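Local atomic coordinates of Exo-beta-1,3-galactanase (Bifidobacterium bifidum, PDB entry 5FLW), a protein that probably releases galactose by hydrolysis from the ends of beta-1,3-galactan chains, as expected of a putative exo-beta-1,3-galactanase of glycoside hydrolase family 43. Residues 38-41 / 45-48; 8-11 / 17-20. All blocks are in the same frame, centred on the assembly; numbering follows the deposited sequence.

Interaction 1 (38-41 / 45-48)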
ATOM      1  N   ASN A  38      -2.666   9.940   8.294  1.00 10.23           N
ATOM      2  CA  ASN A  38      -2.484  11.291   8.821  1.00 10.59           C
ATOM      3  C   ASN A  38      -1.399  11.237   9.902  1.00 11.98           C
ATOM      4  O   ASN A  38      -1.599  10.606  10.952  1.00 11.62           O
ATOM      5  CB  ASN A  38      -3.789  11.779   9.435  1.00 11.61           C
ATOM      6  CG  ASN A  38      -3.702  13.221   9.918  1.00 13.78           C
ATOM      7  OD1 ASN A  38      -2.811  13.955   9.507  1.00 14.48           O
ATOM      8  ND2 ASN A  38      -4.638  13.634  10.791  1.00 12.36           N
ATOM      9  N   LYS A  39      -0.248  11.891   9.664  1.00 10.21           N
ATOM     10  CA  LYS A  39       0.868  11.813  10.605  1.00 12.49           C
ATOM     11  C   LYS A  39       1.342  13.188  11.081  1.00  9.87           C
ATOM     12  O   LYS A  39       2.501  13.326  11.503  1.00 12.07           O
ATOM     13  CB  LYS A  39       2.034  10.964  10.065  1.00 10.98           C
ATOM     14  CG  LYS A  39       1.594   9.666   9.410  1.00 13.11           C
ATOM     15  CD  LYS A  39       2.751   8.696   9.090  1.00 10.50           C
ATOM     16  CE  LYS A  39       3.139   7.869  10.315  1.00 10.53           C
ATOM     17  NZ  LYS A  39       2.013   6.961  10.727  1.00 11.27           N
ATOM     18  N   VAL A  40       0.456  14.198  11.051  0.55 11.34           N
ATOM     19  CA  VAL A  40       0.866  15.575  11.354  0.55 12.21           C
ATOM     20  C   VAL A  40       1.474  15.695  12.742  0.55 12.37           C
ATOM     21  O   VAL A  40       2.355  16.534  12.970  0.55 16.29           O
ATOM     22  CB  VAL A  40      -0.283  16.586  11.173  0.55 13.70           C
ATOM     23  CG1 VAL A  40      -0.597  16.807   9.708  0.55 21.15           C
ATOM     24  CG2 VAL A  40      -1.512  16.149  11.967  0.55 11.28           C
ATOM     25  N   ASN A  41       1.021  14.877  13.685  1.00 12.28           N
ATOM     26  CA  ASN A  41       1.499  14.933  15.054  1.00 12.62           C
ATOM     27  C   ASN A  41       2.183  13.635  15.495  1.00 15.18           C
ATOM     28  O   ASN A  41       2.133  13.280  16.676  1.00 15.63           O
ATOM     29  CB  ASN A  41       0.362  15.341  15.992  1.00 15.55           C
ATOM     30  CG  ASN A  41      -0.108  16.798  15.748  1.00 36.28           C
ATOM     31  OD1 ASN A  41       0.700  17.739  15.779  1.00 46.49           O
ATOM     32  ND2 ASN A  41      -1.405  16.980  15.469  1.00 37.55           N
ATOM     33  N   PHE A  45      -2.279   6.879  15.863  1.00 11.10           N
ATOM     34  CA  PHE A  45      -3.369   6.985  14.906  1.00 10.65           C
ATOM     35  C   PHE A  45      -4.070   8.341  14.999  1.00 12.50           C
ATOM     36  O   PHE A  45      -4.568   8.720  16.072  1.00 11.96           O
ATOM     37  CB  PHE A  45      -4.373   5.859  15.091  1.00  9.38           C
ATOM     38  CG  PHE A  45      -5.407   5.834  14.012  1.00  9.98           C
ATOM     39  CD1 PHE A  45      -5.019   5.645  12.688  1.00  9.09           C
ATOM     40  CD2 PHE A  45      -6.768   5.997  14.311  1.00 11.09           C
ATOM     41  CE1 PHE A  45      -5.991   5.622  11.670  1.00  9.47           C
ATOM     42  CE2 PHE A  45      -7.738   5.990  13.295  1.00 11.54           C
ATOM     43  CZ  PHE A  45      -7.358   5.790  11.984  1.00  9.39           C
ATOM     44  N   GLN A  46      -4.134   9.063  13.854  1.00 10.24           N
ATOM     45  CA  GLN A  46      -4.770  10.372  13.758  1.00 10.59           C
ATOM     46  C   GLN A  46      -5.793  10.403  12.623  1.00  9.69           C
ATOM     47  O   GLN A  46      -6.181  11.485  12.155  1.00 12.06           O
ATOM     48  CB  GLN A  46      -3.748  11.506  13.618  1.00 11.13           C
ATOM     49  CG  GLN A  46      -2.751  11.539  14.761  1.00 11.41           C
ATOM     50  CD  GLN A  46      -1.416  12.122  14.343  1.00 11.08           C
ATOM     51  OE1 GLN A  46      -1.324  13.304  13.967  1.00 13.49           O
ATOM     52  NE2 GLN A  46      -0.371  11.290  14.374  1.00 11.71           N
ATOM     53  N   GLY A  47      -6.225   9.235  12.154  1.00 10.65           N
ATOM     54  CA  GLY A  47      -7.193   9.170  11.075  1.00 12.27           C
ATOM     55  C   GLY A  47      -6.560   8.795   9.740  1.00 10.80           C
ATOM     56  O   GLY A  47      -5.328   8.773   9.567  1.00 10.73           O
ATOM     57  N   VAL A  48      -7.450   8.483   8.795  1.00 10.45           N
ATOM     58  CA  VAL A  48      -7.094   8.192   7.415  1.00 10.01           C
ATOM     59  C   VAL A  48      -7.564   9.370   6.565  1.00 12.93           C
ATOM     60  O   VAL A  48      -8.750   9.731   6.587  1.00 11.02           O
ATOM     61  CB  VAL A  48      -7.714   6.874   6.928  1.00 10.76           C
ATOM     62  CG1 VAL A  48      -7.400   6.661   5.438  1.00 11.07           C
ATOM     63  CG2 VAL A  48      -7.172   5.702   7.768  1.00 11.25           C
TER
HETATM   64  O   HOH W   1      -3.058   8.367  11.281  1.00 12.29           O
HETATM   65  O   HOH W   2      -3.259  15.083  14.664  1.00 22.03           O

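Interaction 2 (8-11 / 17-20)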
ATOM      1  N   PHE A   8       9.699  14.457  -3.441  1.00 14.34           N
ATOM      2  CA  PHE A   8       9.110  15.737  -3.070  1.00 13.02           C
ATOM      3  C   PHE A   8       8.087  15.525  -1.965  1.00 14.15           C
ATOM      4  O   PHE A   8       7.598  14.402  -1.729  1.00 12.56           O
ATOM      5  CB  PHE A   8       8.444  16.458  -4.260  1.00 12.42           C
ATOM      6  CG  PHE A   8       7.479  15.594  -5.028  1.00 12.49           C
ATOM      7  CD1 PHE A   8       6.155  15.470  -4.618  1.00 12.85           C
ATOM      8  CD2 PHE A   8       7.903  14.881  -6.163  1.00 13.50           C
ATOM      9  CE1 PHE A   8       5.250  14.666  -5.324  1.00 14.28           C
ATOM     10  CE2 PHE A   8       7.001  14.067  -6.878  1.00 14.37           C
ATOM     11  CZ  PHE A   8       5.680  13.961  -6.461  1.00 14.98           C
ATOM     12  N   LEU A   9       7.768  16.632  -1.292  1.00 13.52           N
ATOM     13  CA  LEU A   9       6.709  16.638  -0.294  1.00 12.33           C
ATOM     14  C   LEU A   9       5.438  17.175  -0.957  1.00 12.38           C
ATOM     15  O   LEU A   9       5.388  18.363  -1.324  1.00 12.93           O
ATOM     16  CB  LEU A   9       7.098  17.499   0.905  1.00 14.40           C
ATOM     17  CG  LEU A   9       6.058  17.516   2.032  1.00 15.33           C
ATOM     18  CD1 LEU A   9       5.856  16.108   2.610  1.00 15.56           C
ATOM     19  CD2 LEU A   9       6.414  18.560   3.102  1.00 20.69           C
ATOM     20  N   PRO A  10       4.413  16.348  -1.161  1.00 13.10           N
ATOM     21  CA  PRO A  10       3.205  16.824  -1.850  1.00 13.31           C
ATOM     22  C   PRO A  10       2.347  17.713  -0.953  1.00 11.51           C
ATOM     23  O   PRO A  10       2.372  17.627   0.276  1.00 11.63           O
ATOM     24  CB  PRO A  10       2.456  15.527  -2.198  1.00 15.52           C
ATOM     25  CG  PRO A  10       2.897  14.537  -1.129  1.00 13.18           C
ATOM     26  CD  PRO A  10       4.333  14.911  -0.799  1.00 13.07           C
ATOM     27  N   HIS A  11       1.563  18.567  -1.627  1.00 12.71           N
ATOM     28  CA  HIS A  11       0.587  19.467  -1.029  1.00 12.75           C
ATOM     29  C   HIS A  11      -0.754  19.273  -1.726  1.00 12.52           C
ATOM     30  O   HIS A  11      -0.816  18.831  -2.879  1.00 14.48           O
ATOM     31  CB  HIS A  11       1.024  20.960  -1.132  1.00 11.21           C
ATOM     32  CG  HIS A  11       2.276  21.241  -0.356  1.00 12.43           C
ATOM     33  ND1 HIS A  11       3.527  20.902  -0.829  1.00 14.33           N
ATOM     34  CD2 HIS A  11       2.466  21.736   0.898  1.00 15.48           C
ATOM     35  CE1 HIS A  11       4.437  21.203   0.082  1.00 13.98           C
ATOM     36  NE2 HIS A  11       3.822  21.716   1.138  1.00 16.94           N
ATOM     37  N   VAL A  17       0.119  20.300   3.600  1.00 10.91           N
ATOM     38  CA  VAL A  17       0.844  19.093   3.233  1.00 12.04           C
ATOM     39  C   VAL A  17      -0.148  17.941   3.000  1.00 10.10           C
ATOM     40  O   VAL A  17      -1.016  17.691   3.844  1.00 14.56           O
ATOM     41  CB  VAL A  17       1.875  18.761   4.328  1.00 12.96           C
ATOM     42  CG1 VAL A  17       2.493  17.371   4.088  1.00 12.20           C
ATOM     43  CG2 VAL A  17       2.945  19.861   4.389  1.00 13.71           C
ATOM     44  N   ALA A  18      -0.017  17.228   1.864  1.00 12.36           N
ATOM     45  CA  ALA A  18      -0.865  16.056   1.599  1.00 11.20           C
ATOM     46  C   ALA A  18      -0.269  14.854   2.336  1.00 10.65           C
ATOM     47  O   ALA A  18       0.894  14.496   2.110  1.00 12.69           O
ATOM     48  CB  ALA A  18      -0.977  15.751   0.095  1.00 11.43           C
ATOM     49  N   GLN A  19      -1.058  14.239   3.224  1.00 10.09           N
ATOM     50  CA  GLN A  19      -0.614  13.107   4.043  1.00 10.56           C
ATOM     51  C   GLN A  19      -0.644  11.808   3.214  1.00 11.06           C
ATOM     52  O   GLN A  19      -1.373  10.842   3.486  1.00 11.07           O
ATOM     53  CB  GLN A  19      -1.451  13.031   5.321  1.00 10.32           C
ATOM     54  CG  GLN A  19      -1.302  14.234   6.309  1.00 10.65           C
ATOM     55  CD  GLN A  19       0.111  14.392   6.875  1.00 11.81           C
ATOM     56  OE1 GLN A  19       0.701  13.453   7.387  1.00 11.77           O
ATOM     57  NE2 GLN A  19       0.665  15.606   6.757  1.00 13.49           N
ATOM     58  N   LEU A  20       0.177  11.799   2.169  1.00  9.45           N
ATOM     59  CA  LEU A  20       0.233  10.665   1.245  1.00 10.62           C
ATOM     60  C   LEU A  20       1.285   9.652   1.727  1.00 14.05           C
ATOM     61  O   LEU A  20       2.273   9.360   1.039  1.00 15.02           O
ATOM     62  CB  LEU A  20       0.501  11.138  -0.191  1.00 12.85           C
ATOM     63  CG  LEU A  20      -0.647  11.952  -0.800  1.00 11.16           C
ATOM     64  CD1 LEU A  20      -0.183  12.746  -2.010  1.00 13.04           C
ATOM     65  CD2 LEU A  20      -1.888  11.084  -1.141  1.00 12.61           C
TER

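Interaction 1 (38-41 / 45-48)
Asn38 and Gln46 meet across the hairpin loop that joins strands 31-37 and 48-53 in one blade of the five-bladed beta-propeller of family 43, and each uses its side-chain amide to hold the backbone of the other arm. This is a worked example of an irregular loop given shape by amides rather than by a regular ladder. Along 45-48, Phe45 comes first and turns its CB away from 38-41; its ring packs on Leu75 and Ile99, and Gly47 N lies 3.5 Å above the ring plane, over its centre. Gln46 does most of the work. Its N gives a hydrogen bond to a water that donates in turn to Asn38 O and Gly47 O, joining the two arms where the loop begins and ends. Gln46 O accepts Asn38 ND2 at 3.0 Å, a fairly straight bond (158° at the hydrogen) whose donor stands above the carbonyl plane, although the acceptor lies close to the plane of the Asn38 amide. Asn38 brings its amide there by setting CG opposite the backbone N (chi1 -176°). The Gln46 side chain, extended beyond CG, crosses to the far end of 38-41, where Gln46 OE1 takes Asn41 N at 2.8 Å in the carbonyl plane, on a lone pair. A second water donates to Gln46 OE1 at 2.7 Å and accepts from Asn41 ND2. The amide nitrogen, Gln46 NE2, bonds to Leu44 O, which should limit its rotation. Gly47 follows with phi 104°, where a CB would jam against the preceding carbonyl oxygen, and Gly47 O receives Asn38 N at 3.2 Å. Val48 then opens strand 48-53, its backbone bonded to Val65 and Leu66 and its side chain set against Met97.

Interaction 2 (8-11 / 17-20)
Leu9 and Val17 pack methyl to methyl where the N-terminal segment of the beta-propeller folds back on itself before strand 24-28, the backbones being joined by a single beta bridge between His11 and Val17. The case illustrates how branched side chains can complete a turn that has little backbone bonding. Leu9 sets CG trans to its own N (chi1 -178°), which swings both methyls across to the valine at about a right angle: Leu9 CD1 comes 3.9 Å from Val17 CG1, and Leu9 CD2 lies equally near Val17 CG2. Val17 starts with its CB directed away from 8-11, yet chi1 171° puts one methyl opposite N and the other opposite the carbonyl carbon, and the two together reach back. Val17 CG2 also meets the imidazole of exposed His11, 3.8 Å from His11 NE2 and oblique to the ring. Replacing Val17 by an alanine would remove both methyls and would probably open a gap beside the Leu9 methyls and the His11 imidazole. Ala18 N next gives Pro10 O a hydrogen bond of 2.9 Å, with the donor well above the carbonyl plane. Pro10 CB and CG meet the other two apolar groups of 17-20. Ala18 CB points toward 8-11 and lies 4.1 Å from Pro10 CB. Between Ala18 and Leu20 the chain makes an inverse gamma turn centred on Gln19, with a weak bond from Leu20 N to Ala18 O, and this turns Leu20 back toward the proline, while Tyr51 of strand 48-53 touches both Ala18 and Leu20. The Leu20 CD1 methyl ends 3.7 Å from Pro10 CG.

In the fold
From the N terminus, Phe8 is still bonded through its backbone to Ile278 on strand 278-286, and interaction 2 then closes the short loop from 8-11 to 17-20 on the way to strand 24-28. Interaction 1 comes later, closing the loop between strands 31-37 and 48-53 in the blade of strands 24-28 to 60-66. The two loops follow in series, neither enclosing nor crossing the other, yet they touch: Gln19 OE1 receives Lys39 N, and the Gln19 side chain packs against Asn38 and Val40. Gln19 N also bonds to Tyr51 OH. Over this length the chain passes from beside strand 278-286 into that blade.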